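Local atomic coordinates of afamin (Homo sapiens, PDB entry 6FAK), a protein that carries hydrophobic molecules in body fluids, binds vitamin E and keeps lipidated Wnt proteins soluble and active. Residues L157-V162 with T189-A194. Residues are numbered along the deposited sequence; the frame is centred on the assembly and turned at random.
Sequences LLTVAV and TQYLKA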
# COMPACT_ATOMS: atom_id res chain seq x y z
N LEU A 157 -3.01 1.28 12.53
CA LEU A 157 -3.91 2.38 12.83
C LEU A 157 -3.82 2.81 14.28
O LEU A 157 -3.84 4.04 14.59
CB LEU A 157 -5.36 2.02 12.50
CG LEU A 157 -6.12 2.65 11.35
CD1 LEU A 157 -5.26 3.26 10.24
CD2 LEU A 157 -7.19 1.72 10.80
N LEU A 158 -3.76 1.84 15.18
CA LEU A 158 -3.56 2.13 16.63
C LEU A 158 -2.21 2.82 16.92
O LEU A 158 -2.12 3.73 17.74
CB LEU A 158 -3.69 0.87 17.46
CG LEU A 158 -5.05 0.21 17.52
CD1 LEU A 158 -4.92 -1.19 18.11
CD2 LEU A 158 -6.05 1.01 18.32
N THR A 159 -1.14 2.39 16.26
CA THR A 159 0.13 3.07 16.34
C THR A 159 0.05 4.50 15.80
O THR A 159 0.62 5.47 16.40
CB THR A 159 1.22 2.27 15.60
OG1 THR A 159 1.38 1.01 16.25
CG2 THR A 159 2.56 3.02 15.60
N VAL A 160 -0.62 4.65 14.67
CA VAL A 160 -0.85 5.96 14.09
C VAL A 160 -1.62 6.86 15.09
O VAL A 160 -1.23 7.99 15.30
CB VAL A 160 -1.49 5.83 12.66
CG1 VAL A 160 -2.05 7.15 12.16
CG2 VAL A 160 -0.42 5.36 11.69
N ALA A 161 -2.67 6.35 15.75
CA ALA A 161 -3.45 7.13 16.73
C ALA A 161 -2.59 7.56 17.89
O ALA A 161 -2.70 8.71 18.33
CB ALA A 161 -4.65 6.34 17.25
N VAL A 162 -1.72 6.66 18.35
CA VAL A 162 -0.78 6.96 19.45
C VAL A 162 0.16 8.12 19.08
O VAL A 162 0.33 9.06 19.84
CB VAL A 162 0.04 5.70 19.87
CG1 VAL A 162 1.23 6.07 20.74
CG2 VAL A 162 -0.85 4.74 20.65
N THR A 189 1.74 10.85 8.98
CA THR A 189 1.04 10.62 7.70
C THR A 189 1.82 9.76 6.71
O THR A 189 1.22 8.86 6.06
CB THR A 189 0.66 11.96 7.06
OG1 THR A 189 -0.19 12.61 8.01
CG2 THR A 189 -0.07 11.78 5.72
N GLN A 190 3.12 10.01 6.61
CA GLN A 190 3.97 9.20 5.75
C GLN A 190 4.02 7.73 6.18
O GLN A 190 4.07 6.83 5.35
CB GLN A 190 5.36 9.79 5.64
CG GLN A 190 5.32 11.12 4.88
CD GLN A 190 6.65 11.86 4.86
OE1 GLN A 190 7.52 11.70 5.74
NE2 GLN A 190 6.82 12.70 3.82
N TYR A 191 4.07 7.51 7.49
CA TYR A 191 4.08 6.17 8.05
C TYR A 191 2.78 5.43 7.64
O TYR A 191 2.79 4.32 7.08
CB TYR A 191 4.18 6.27 9.54
CG TYR A 191 4.27 4.95 10.22
CD1 TYR A 191 5.48 4.30 10.31
CD2 TYR A 191 3.15 4.36 10.80
CE1 TYR A 191 5.59 3.08 10.95
CE2 TYR A 191 3.23 3.13 11.44
CZ TYR A 191 4.45 2.49 11.51
OH TYR A 191 4.58 1.26 12.15
N LEU A 192 1.67 6.11 7.89
CA LEU A 192 0.37 5.58 7.59
C LEU A 192 0.30 5.24 6.07
O LEU A 192 -0.07 4.13 5.71
CB LEU A 192 -0.74 6.57 8.03
CG LEU A 192 -2.12 6.22 7.47
CD1 LEU A 192 -2.60 4.92 8.06
CD2 LEU A 192 -3.12 7.33 7.73
N LYS A 193 0.68 6.17 5.21
CA LYS A 193 0.58 5.95 3.77
C LYS A 193 1.54 4.88 3.27
O LYS A 193 1.12 4.07 2.42
CB LYS A 193 0.73 7.24 2.98
CG LYS A 193 -0.44 8.21 3.13
CD LYS A 193 -1.83 7.58 3.41
CE LYS A 193 -2.88 8.67 3.65
NZ LYS A 193 -4.27 8.13 3.75
N ALA A 194 2.75 4.81 3.82
CA ALA A 194 3.67 3.73 3.47
C ALA A 194 3.15 2.32 3.85
O ALA A 194 3.15 1.42 3.01
CB ALA A 194 5.04 3.93 4.11
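Leu157 meets Leu192 through the ends of their side chains, with CD1 of Leu157 3.8 Å from CD1 of Leu192. The first bond of the Leu157 side chain points away from the partner helix, and only its far end returns to it. Val152, in the loop just before the helix, touches both leucines, while Ile28 and Gln32 of helix 22-33 also pack on Leu157. Thr159 comes next. Its methyl CG2 approaches the Tyr191 ring obliquely, 4.2 Å from CE2 of Tyr191. Its OG1 is hydrogen-bonded to Pro155 O, one turn back in the same helix. The two segments belong to an antiparallel helix pair of the all-helical albumin fold. Their local axes are 10.2 Å apart, at 174°. One lies on helix 154-171 of the first albumin domain; the other lies on the long helix 177-209, which leads from the first domain into the second. Val160 sits at the middle of the contact, and its CA is 6.6 Å from CA of Leu192. With CG1 anti to the backbone N (chi1 166°), Val160 uses the other methyl, CG2, to reach across. This methyl lies at the edge of the Tyr191 ring, near its plane, 3.8 Å from CD2 of Tyr191. It also rests 3.9 Å from CB of Leu192. No hydrogen bond joins the segments. The OH of Tyr191 is hydrogen-bonded to OE1 of Gln291, on helix 288-295 within the binding-pocket region. The nearest atoms of the Tyr191 side chain and a bound triethylene glycol, probably from the crystallisation liquor, are about 3 Å apart.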